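Local atomic coordinates of phytochromobilin synthase (PDB entry 6KME), a protein that binds biliverdin IX alpha and, as a ferredoxin-dependent bilin reductase, probably reduces it to phytochromobilin, the chromophore of phytochrome. Residues Val31-Leu36 / Phe117-Lys122; Asp149-Gly154 / Asn305-Phe310; Cys223-Gln228 / Asn267-Lys272. The protein carries 1 engineered substitution. One frame throughout, in Å; residues are numbered along the deposited sequence.

The modelled chain begins at V31, inside contact 1. Contact 1 closes the first loop: it brings the end of strand 112-119 back to the start of helix 34-47, after the chain has laid down the first four strands of the seven-stranded antiparallel sheet. Contact 2 opens later, at helix 151-160, and closes only near the C terminus, at residues 305-310. Contact 3 opens and closes within that long loop, joining helix 218-238 to the segment before helix 274-277. Contacts 1 and 2 follow in series, and none of the three cross. They are separate in space, with centres 27 to 32 Å apart. Contacts 1 and 3 lie on opposite sides of the chain's centre.

Contact 1 (Val31-Leu36 / Phe117-Lys122); sequences VSYKKL and FFTTAK. With BLA (biliverdine IX alpha), chain B.
The backbones come nearest at Y33 and F117, with CA atoms 8.7 Å apart, where the lead-in to helix 34-47 passes the end of strand 112-119. Y33 carries most of the contact. F117 turns a ring edge toward the face of Y33 in an edge-to-face stack, with centroids 5.3 Å apart and planes at 64°. F117 CD2 sits 3.7 Å from Y33 CE1, offset toward the rim of the tyrosine ring. F117 CB adds contact at the rim, near Y33 CZ and CE2. One turn on, L36 CD1 meets the edge of the F117 ring at CE2, 3.8 Å away. L36 further packs on F195 and F198 of helix 188-211. The tyrosine hydroxyl reaches past the stack to the next inward residue of the strand. Y33 OH donates to T119 OG1 over a short 2.5 Å, and OG1 lies in the plane of the Y33 ring. T119 OG1 is also hydrogen-bonded to N124 OD1 on the adjoining strand. F118, between these two residues, points to the other side of the sheet. With CG anti to the backbone N (chi1 178°), its ring face meets biliverdin, and F118 CD1 lies 3.5 Å from BLA CHD. The strand thus has two roles: one side lines the bilin pocket, while the other buries a tyrosine hydroxyl whose polarity is met by a threonine and, through it, an asparagine.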
loop_
_atom_site.group_PDB
_atom_site.type_symbol
_atom_site.label_atom_id
_atom_site.label_comp_id
_atom_site.label_asym_id
_atom_site.label_seq_id
_atom_site.Cartn_x
_atom_site.Cartn_y
_atom_site.Cartn_z
ATOM N N VAL A 31 -9.869 14.428 -10.864
ATOM C CA VAL A 31 -10.058 13.119 -11.484
ATOM C C VAL A 31 -10.920 12.227 -10.607
ATOM O O VAL A 31 -11.170 12.538 -9.440
ATOM C CB VAL A 31 -8.712 12.423 -11.776
ATOM C CG1 VAL A 31 -8.135 12.909 -13.093
ATOM C CG2 VAL A 31 -7.735 12.642 -10.624
ATOM N N SER A 32 -11.366 11.110 -11.172
ATOM C CA SER A 32 -12.178 10.143 -10.447
ATOM C C SER A 32 -11.383 8.853 -10.311
ATOM O O SER A 32 -11.204 8.116 -11.290
ATOM C CB SER A 32 -13.508 9.899 -11.153
ATOM O OG SER A 32 -14.337 9.065 -10.364
ATOM N N TYR A 33 -10.922 8.568 -9.095
ATOM C CA TYR A 33 -10.181 7.332 -8.875
ATOM C C TYR A 33 -11.057 6.086 -8.979
ATOM O O TYR A 33 -10.515 4.979 -9.079
ATOM C CB TYR A 33 -9.492 7.378 -7.514
ATOM C CG TYR A 33 -8.383 8.404 -7.461
ATOM C CD1 TYR A 33 -7.521 8.570 -8.536
ATOM C CD2 TYR A 33 -8.214 9.222 -6.343
ATOM C CE1 TYR A 33 -6.505 9.505 -8.500
ATOM C CE2 TYR A 33 -7.207 10.163 -6.297
ATOM C CZ TYR A 33 -6.352 10.299 -7.375
ATOM O OH TYR A 33 -5.344 11.236 -7.328
ATOM N N LYS A 34 -12.389 6.234 -8.939
ATOM C CA LYS A 34 -13.267 5.094 -9.211
ATOM C C LYS A 34 -12.953 4.470 -10.563
ATOM O O LYS A 34 -13.044 3.246 -10.726
ATOM C CB LYS A 34 -14.736 5.525 -9.157
ATOM C CG LYS A 34 -15.317 5.653 -7.758
ATOM C CD LYS A 34 -16.836 5.783 -7.808
ATOM C CE LYS A 34 -17.532 4.504 -7.348
ATOM N NZ LYS A 34 -17.105 3.273 -8.086
ATOM N N LYS A 35 -12.594 5.298 -11.552
ATOM C CA LYS A 35 -12.189 4.781 -12.856
ATOM C C LYS A 35 -11.084 3.744 -12.712
ATOM O O LYS A 35 -11.064 2.736 -13.432
ATOM C CB LYS A 35 -11.718 5.927 -13.764
ATOM C CG LYS A 35 -12.820 6.843 -14.304
ATOM C CD LYS A 35 -12.248 8.058 -15.069
ATOM C CE LYS A 35 -11.748 9.165 -14.118
ATOM N NZ LYS A 35 -11.325 10.456 -14.759
ATOM N N LEU A 36 -10.149 3.981 -11.787
ATOM C CA LEU A 36 -9.006 3.088 -11.637
ATOM C C LEU A 36 -9.405 1.796 -10.941
ATOM O O LEU A 36 -8.871 0.728 -11.263
ATOM C CB LEU A 36 -7.879 3.779 -10.862
ATOM C CG LEU A 36 -7.112 4.892 -11.585
ATOM C CD1 LEU A 36 -6.053 5.476 -10.652
ATOM C CD2 LEU A 36 -6.497 4.376 -12.883
ATOM N N PHE A 117 -3.365 7.282 -2.927
ATOM C CA PHE A 117 -3.405 8.587 -3.580
ATOM C C PHE A 117 -4.198 9.550 -2.710
ATOM O O PHE A 117 -5.387 9.321 -2.463
ATOM C CB PHE A 117 -4.059 8.497 -4.956
ATOM C CG PHE A 117 -3.409 7.518 -5.904
ATOM C CD1 PHE A 117 -2.156 6.970 -5.648
ATOM C CD2 PHE A 117 -4.057 7.175 -7.076
ATOM C CE1 PHE A 117 -1.574 6.077 -6.540
ATOM C CE2 PHE A 117 -3.474 6.277 -7.980
ATOM C CZ PHE A 117 -2.230 5.739 -7.704
ATOM N N PHE A 118 -3.562 10.627 -2.263
ATOM C CA PHE A 118 -4.269 11.660 -1.516
ATOM C C PHE A 118 -4.266 12.957 -2.322
ATOM O O PHE A 118 -3.216 13.591 -2.498
ATOM C CB PHE A 118 -3.667 11.879 -0.131
ATOM C CG PHE A 118 -4.357 12.970 0.624
ATOM C CD1 PHE A 118 -5.611 12.753 1.191
ATOM C CD2 PHE A 118 -3.795 14.230 0.713
ATOM C CE1 PHE A 118 -6.270 13.780 1.869
ATOM C CE2 PHE A 118 -4.447 15.255 1.388
ATOM C CZ PHE A 118 -5.685 15.023 1.969
ATOM N N THR A 119 -5.452 13.374 -2.763
ATOM C CA THR A 119 -5.603 14.500 -3.672
ATOM C C THR A 119 -6.526 15.557 -3.079
ATOM O O THR A 119 -7.539 15.237 -2.449
ATOM C CB THR A 119 -6.133 14.002 -5.029
ATOM O OG1 THR A 119 -5.169 13.100 -5.602
ATOM C CG2 THR A 119 -6.383 15.150 -5.980
ATOM N N THR A 120 -6.153 16.814 -3.256
ATOM C CA THR A 120 -6.995 17.961 -2.957
ATOM C C THR A 120 -7.143 18.787 -4.229
ATOM O O THR A 120 -6.653 18.404 -5.296
ATOM C CB THR A 120 -6.389 18.813 -1.853
ATOM O OG1 THR A 120 -5.200 19.415 -2.375
ATOM C CG2 THR A 120 -6.054 17.957 -0.640
ATOM N N ALA A 121 -7.768 19.961 -4.096
ATOM C CA ALA A 121 -8.008 20.798 -5.266
ATOM C C ALA A 121 -6.716 21.115 -6.004
ATOM O O ALA A 121 -6.719 21.260 -7.232
ATOM C CB ALA A 121 -8.719 22.094 -4.860
ATOM N N LYS A 122 -5.598 21.195 -5.290
ATOM C CA LYS A 122 -4.360 21.637 -5.912
ATOM C C LYS A 122 -3.188 20.695 -5.728
ATOM O O LYS A 122 -2.204 20.831 -6.463
ATOM C CB LYS A 122 -3.957 23.016 -5.371
HETATM C CHA BLA B . 1.396 11.728 3.354
HETATM N NA BLA B . 1.564 9.197 2.815
HETATM C C1A BLA B . 2.158 10.436 3.110
HETATM C C2A BLA B . 3.606 10.228 3.150
HETATM C C3A BLA B . 3.847 8.811 2.873
HETATM C C4A BLA B . 2.567 8.195 2.671
HETATM C CMA BLA B . 5.176 8.057 2.775
HETATM C CAA BLA B . 4.607 11.372 3.478
HETATM C CBA BLA B . 4.655 11.571 4.969
HETATM C CGA BLA B . 5.752 10.651 5.618
HETATM O O1A BLA B . 6.812 10.799 5.085
HETATM O O2A BLA B . 5.337 9.984 6.520
HETATM C CHB BLA B . 2.248 6.735 2.321
HETATM N NB BLA B . 3.774 5.438 3.697
HETATM C C1B BLA B . 2.648 5.510 2.845
HETATM C C2B BLA B . 2.470 3.994 2.404
HETATM C C3B BLA B . 3.271 3.175 3.190
HETATM C C4B BLA B . 4.098 4.102 4.084
HETATM C CMB BLA B . 1.353 3.611 1.450
HETATM O OB BLA B . 4.874 3.870 4.997
HETATM C CAB BLA B . 3.603 1.714 3.371
HETATM C CBB BLA B . 4.347 0.952 4.207
HETATM N NC BLA B . -3.072 8.964 2.644
HETATM C C1C BLA B . -3.618 7.711 2.283
HETATM C C2C BLA B . -5.115 7.805 2.612
HETATM C C3C BLA B . -5.347 9.080 3.128
HETATM C C4C BLA B . -4.016 9.870 3.162
HETATM C CMC BLA B . -6.004 6.584 2.341
HETATM O OC BLA B . -2.858 6.875 1.822
HETATM C CAC BLA B . -6.660 9.609 3.585
HETATM C CBC BLA B . -7.735 9.040 4.174
HETATM C CHD BLA B . -3.607 11.116 3.557
HETATM N ND BLA B . -1.027 11.033 3.330
HETATM C C1D BLA B . -2.181 11.634 3.621
HETATM C C2D BLA B . -1.990 13.068 4.080
HETATM C C3D BLA B . -0.630 13.317 4.044
HETATM C C4D BLA B . 0.055 12.007 3.557
HETATM C CMD BLA B . -3.186 13.917 4.466
HETATM C CAD BLA B . 0.207 14.557 4.381
HETATM C CBD BLA B . 0.277 14.860 5.866
HETATM C CGD BLA B . 1.125 13.824 6.727
HETATM O O1D BLA B . 0.502 13.446 7.703
HETATM O O2D BLA B . 2.237 13.594 6.271
#

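Contact 2 (Asp149-Gly154 / Asn305-Phe310); sequences DLITLG and NARGEF
I151 is the centre of this contact and meets the 305-310 loop with all three of its outer carbons. Its CG2 rests 3.5 Å from A306 O. CG1 lies 3.8 Å from R307 O. CD1 points at the glycine, 4.1 Å from G308 CA. The CG1 branch stands anti to the carbonyl carbon (chi1 -62°), and this spreads CG1 and CG2 along the loop backbone. The R307 side chain bends back at chi2 and chi3 and lays one guanidinium face over I151 CG2. R307 has two deposited conformers, so this cover is less certain than the backbone packing. G308 has phi 82°, psi 15°. A beta carbon at G308 would probably clash with I151 CD1 and press on the carbonyl oxygen of R307.

The next shell sets the loop itself. N305 OD1 accepts from two backbone amides, R307 N at 2.9 Å and E309 N at 3.0 Å. They reach it from opposite faces of the amide plane. N305 ND2 donates to E309 OE1, 3.2 Å away, so both ends of the asparagine amide are engaged. Backbone bonds from G308 N to N305 O and from N305 N to E309 O close the turn. Farther out, K143 NZ bonds to G308 O. A306 and R307 also touch L155, one turn along helix 151-160. L150, just before this helix, and L153, within it, pack on helix 188-211. The contact therefore seats a C-terminal loop on the start of a surface helix, away from the bilin. The loop is a type I turn whose bonds and left-handed glycine match the type I + G1 bulge pattern, with an Asx turn headed by N305.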
loop_
_atom_site.group_PDB
_atom_site.type_symbol
_atom_site.label_atom_id
_atom_site.label_comp_id
_atom_site.label_asym_id
_atom_site.label_seq_id
_atom_site.Cartn_x
_atom_site.Cartn_y
_atom_site.Cartn_z
ATOM N N ASP A 149 13.248 -7.611 -13.753
ATOM C CA ASP A 149 12.644 -7.307 -15.043
ATOM C C ASP A 149 11.715 -6.097 -15.003
ATOM O O ASP A 149 11.125 -5.755 -16.035
ATOM C CB ASP A 149 11.890 -8.539 -15.553
ATOM C CG ASP A 149 12.835 -9.685 -15.923
ATOM O OD1 ASP A 149 13.979 -9.401 -16.348
ATOM O OD2 ASP A 149 12.439 -10.863 -15.785
ATOM N N LEU A 150 11.587 -5.440 -13.850
ATOM C CA LEU A 150 10.738 -4.266 -13.689
ATOM C C LEU A 150 11.514 -2.964 -13.510
ATOM O O LEU A 150 10.889 -1.908 -13.354
ATOM C CB LEU A 150 9.809 -4.462 -12.496
ATOM C CG LEU A 150 8.833 -5.625 -12.601
ATOM C CD1 LEU A 150 7.938 -5.645 -11.371
ATOM C CD2 LEU A 150 8.025 -5.513 -13.884
ATOM N N ILE A 151 12.849 -3.010 -13.525
ATOM C CA ILE A 151 13.635 -1.786 -13.349
ATOM C C ILE A 151 13.311 -0.771 -14.446
ATOM O O ILE A 151 13.199 0.430 -14.177
ATOM C CB ILE A 151 15.144 -2.112 -13.294
ATOM C CG1 ILE A 151 15.470 -3.009 -12.093
ATOM C CG2 ILE A 151 16.004 -0.829 -13.268
ATOM C CD1 ILE A 151 14.731 -2.648 -10.817
ATOM N N THR A 152 13.137 -1.223 -15.697
ATOM C CA THR A 152 12.816 -0.284 -16.770
ATOM C C THR A 152 11.453 0.367 -16.555
ATOM O O THR A 152 11.262 1.542 -16.890
ATOM C CB THR A 152 12.869 -0.988 -18.131
ATOM O OG1 THR A 152 11.925 -2.064 -18.156
ATOM C CG2 THR A 152 14.260 -1.542 -18.393
ATOM N N LEU A 153 10.495 -0.375 -15.990
ATOM C CA LEU A 153 9.202 0.224 -15.667
ATOM C C LEU A 153 9.361 1.335 -14.627
ATOM O O LEU A 153 8.818 2.433 -14.787
ATOM C CB LEU A 153 8.225 -0.842 -15.169
ATOM C CG LEU A 153 6.908 -0.357 -14.534
ATOM C CD1 LEU A 153 6.019 0.389 -15.526
ATOM C CD2 LEU A 153 6.146 -1.527 -13.907
ATOM N N GLY A 154 10.101 1.064 -13.548
ATOM C CA GLY A 154 10.330 2.095 -12.553
ATOM C C GLY A 154 11.059 3.297 -13.117
ATOM O O GLY A 154 10.793 4.436 -12.711
ATOM N N ASN A 305 19.510 3.938 -7.566
ATOM C CA ASN A 305 20.016 4.477 -8.820
ATOM C C ASN A 305 19.189 3.950 -9.993
ATOM O O ASN A 305 18.191 3.241 -9.817
ATOM C CB ASN A 305 21.514 4.195 -8.976
ATOM C CG ASN A 305 21.852 2.725 -9.202
ATOM O OD1 ASN A 305 20.996 1.889 -9.497
ATOM N ND2 ASN A 305 23.138 2.415 -9.091
ATOM N N ALA A 306 19.613 4.311 -11.212
ATOM C CA ALA A 306 18.855 3.978 -12.415
ATOM C C ALA A 306 18.786 2.482 -12.678
ATOM O O ALA A 306 17.923 2.042 -13.448
ATOM C CB ALA A 306 19.453 4.677 -13.634
ATOM N N ARG A 307 19.681 1.693 -12.087
ATOM C CA ARG A 307 19.634 0.245 -12.234
ATOM C C ARG A 307 18.920 -0.435 -11.070
ATOM O O ARG A 307 18.886 -1.669 -11.011
ATOM C CB ARG A 307 21.048 -0.323 -12.400
ATOM C CG ARG A 307 21.795 0.147 -13.663
ATOM C CD ARG A 307 20.847 0.544 -14.809
ATOM N NE ARG A 307 20.161 -0.590 -15.431
ATOM C CZ ARG A 307 18.920 -0.539 -15.911
ATOM N NH1 ARG A 307 18.216 0.585 -15.829
ATOM N NH2 ARG A 307 18.373 -1.618 -16.464
ATOM N N GLY A 308 18.333 0.338 -10.157
ATOM C CA GLY A 308 17.592 -0.220 -9.045
ATOM C C GLY A 308 18.432 -0.655 -7.869
ATOM O O GLY A 308 17.929 -1.388 -7.007
ATOM N N GLU A 309 19.694 -0.237 -7.808
ATOM C CA GLU A 309 20.570 -0.544 -6.685
ATOM C C GLU A 309 20.419 0.510 -5.595
ATOM O O GLU A 309 20.411 1.710 -5.881
ATOM C CB GLU A 309 22.021 -0.619 -7.158
ATOM C CG GLU A 309 22.263 -1.743 -8.157
ATOM C CD GLU A 309 23.547 -1.568 -8.949
ATOM O OE1 GLU A 309 24.233 -0.534 -8.772
ATOM O OE2 GLU A 309 23.866 -2.469 -9.754
ATOM N N PHE A 310 20.312 0.057 -4.346
ATOM C CA PHE A 310 20.126 0.971 -3.227
ATOM C C PHE A 310 21.414 1.738 -2.921
ATOM O O PHE A 310 22.479 1.141 -2.727
ATOM C CB PHE A 310 19.659 0.202 -1.993
ATOM C CG PHE A 310 19.239 1.085 -0.859
ATOM C CD1 PHE A 310 17.966 1.626 -0.822
ATOM C CD2 PHE A 310 20.123 1.388 0.168
ATOM C CE1 PHE A 310 17.572 2.454 0.225
ATOM C CE2 PHE A 310 19.739 2.218 1.221
ATOM C CZ PHE A 310 18.464 2.753 1.248
#

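Contact 3 (Cys223-Gln228 / Asn267-Lys272); sequences CNCEAQ and NELGNK
K272 NZ donates to E226 OE2 at 2.8 Å, a salt bridge at the outer edge of the contact. The lysine chain is extended, and its ammonium meets the carboxylate on the syn side, 21° out of its plane. E226 bends at chi2 (137°), and its side chain crosses that of K272 at about a right angle. Both side chains also touch Y277 of helix 274-277. With an alanine in place of E226, the K272 ammonium would probably lose its charge mate and be freer to swing. Deeper in, L269 packs against the helix. C225 SG is 3.9 Å from L269 CB and 3.4 Å from L269 O. L269 CD1 lies 3.8 Å from Q228 OE1, and the L269 side chain also touches H229 and L232. The Q228 amide is not held by this leucine: OE1 bonds to R82 NH2 and NE2 to P104 O, which fix its orientation. The chemistry is thus split in two. Largely van der Waals packing round L269, partly against polar atoms, sets the 267-272 loop on helix 218-238, and one ion pair ties the loop to the helix nearer the surface.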
loop_
_atom_site.group_PDB
_atom_site.type_symbol
_atom_site.label_atom_id
_atom_site.label_comp_id
_atom_site.label_asym_id
_atom_site.label_seq_id
_atom_site.Cartn_x
_atom_site.Cartn_y
_atom_site.Cartn_z
ATOM N N CYS A 223 6.913 -18.143 7.501
ATOM C CA CYS A 223 7.743 -16.956 7.329
ATOM C C CYS A 223 7.037 -15.916 6.471
ATOM O O CYS A 223 7.038 -14.724 6.801
ATOM C CB CYS A 223 9.094 -17.331 6.721
ATOM S SG CYS A 223 10.350 -17.863 7.918
ATOM N N ASN A 224 6.417 -16.348 5.364
ATOM C CA ASN A 224 5.677 -15.405 4.526
ATOM C C ASN A 224 4.525 -14.774 5.292
ATOM O O ASN A 224 4.187 -13.605 5.065
ATOM C CB ASN A 224 5.115 -16.099 3.282
ATOM C CG ASN A 224 6.180 -16.706 2.411
ATOM O OD1 ASN A 224 7.350 -16.322 2.470
ATOM N ND2 ASN A 224 5.776 -17.657 1.570
ATOM N N CYS A 225 3.903 -15.543 6.185
ATOM C CA CYS A 225 2.750 -15.043 6.920
ATOM C C CYS A 225 3.170 -14.001 7.947
ATOM O O CYS A 225 2.505 -12.966 8.095
ATOM C CB CYS A 225 2.017 -16.209 7.589
ATOM S SG CYS A 225 0.524 -15.745 8.469
ATOM N N GLU A 226 4.278 -14.255 8.655
ATOM C CA GLU A 226 4.795 -13.277 9.607
ATOM C C GLU A 226 5.217 -11.995 8.900
ATOM O O GLU A 226 4.944 -10.891 9.388
ATOM C CB GLU A 226 5.964 -13.875 10.391
ATOM C CG GLU A 226 6.807 -12.832 11.122
ATOM C CD GLU A 226 7.192 -13.249 12.534
ATOM O OE1 GLU A 226 6.537 -14.149 13.099
ATOM O OE2 GLU A 226 8.154 -12.668 13.082
ATOM N N ALA A 227 5.856 -12.117 7.733
ATOM C CA ALA A 227 6.244 -10.932 6.972
ATOM C C ALA A 227 5.031 -10.081 6.610
ATOM O O ALA A 227 5.074 -8.848 6.724
ATOM C CB ALA A 227 7.017 -11.343 5.711
ATOM N N GLN A 228 3.936 -10.719 6.181
ATOM C CA GLN A 228 2.714 -9.974 5.896
ATOM C C GLN A 228 2.114 -9.376 7.168
ATOM O O GLN A 228 1.669 -8.221 7.160
ATOM C CB GLN A 228 1.674 -10.862 5.193
ATOM C CG GLN A 228 0.419 -10.067 4.801
ATOM C CD GLN A 228 -0.595 -10.831 3.943
ATOM O OE1 GLN A 228 -1.765 -10.457 3.892
ATOM N NE2 GLN A 228 -0.144 -11.878 3.248
ATOM N N ASN A 267 -5.282 -8.764 12.993
ATOM C CA ASN A 267 -5.764 -9.562 14.116
ATOM C C ASN A 267 -5.537 -11.057 13.903
ATOM O O ASN A 267 -5.231 -11.775 14.861
ATOM C CB ASN A 267 -7.251 -9.305 14.366
ATOM C CG ASN A 267 -7.518 -7.934 14.958
ATOM O OD1 ASN A 267 -6.648 -7.330 15.586
ATOM N ND2 ASN A 267 -8.737 -7.432 14.759
ATOM N N GLU A 268 -5.670 -11.552 12.673
ATOM C CA GLU A 268 -5.755 -12.995 12.456
ATOM C C GLU A 268 -4.438 -13.663 12.077
ATOM O O GLU A 268 -4.265 -14.851 12.361
ATOM C CB GLU A 268 -6.792 -13.316 11.371
ATOM N N LEU A 269 -3.507 -12.958 11.439
ATOM C CA LEU A 269 -2.331 -13.612 10.880
ATOM C C LEU A 269 -1.183 -13.759 11.871
ATOM O O LEU A 269 -0.163 -14.362 11.522
ATOM C CB LEU A 269 -1.841 -12.848 9.644
ATOM C CG LEU A 269 -2.772 -12.844 8.427
ATOM C CD1 LEU A 269 -2.105 -12.145 7.256
ATOM C CD2 LEU A 269 -3.150 -14.246 8.053
ATOM N N GLY A 270 -1.310 -13.225 13.081
ATOM C CA GLY A 270 -0.215 -13.276 14.038
ATOM C C GLY A 270 -0.640 -12.667 15.356
ATOM O O GLY A 270 -1.663 -11.981 15.448
ATOM N N ASN A 271 0.177 -12.924 16.380
ATOM C CA ASN A 271 -0.073 -12.451 17.737
ATOM C C ASN A 271 0.854 -11.322 18.177
ATOM O O ASN A 271 0.559 -10.663 19.178
ATOM C CB ASN A 271 0.058 -13.606 18.742
ATOM C CG ASN A 271 -1.018 -14.652 18.569
ATOM O OD1 ASN A 271 -2.169 -14.330 18.262
ATOM N ND2 ASN A 271 -0.649 -15.919 18.760
ATOM N N LYS A 272 1.957 -11.084 17.474
ATOM C CA LYS A 272 2.878 -10.032 17.881
ATOM C C LYS A 272 2.234 -8.656 17.756
ATOM O O LYS A 272 1.442 -8.395 16.841
ATOM C CB LYS A 272 4.157 -10.095 17.051
ATOM C CG LYS A 272 5.027 -11.310 17.347
ATOM C CD LYS A 272 6.293 -11.288 16.494
ATOM C CE LYS A 272 7.119 -12.560 16.675
ATOM N NZ LYS A 272 8.397 -12.496 15.906
#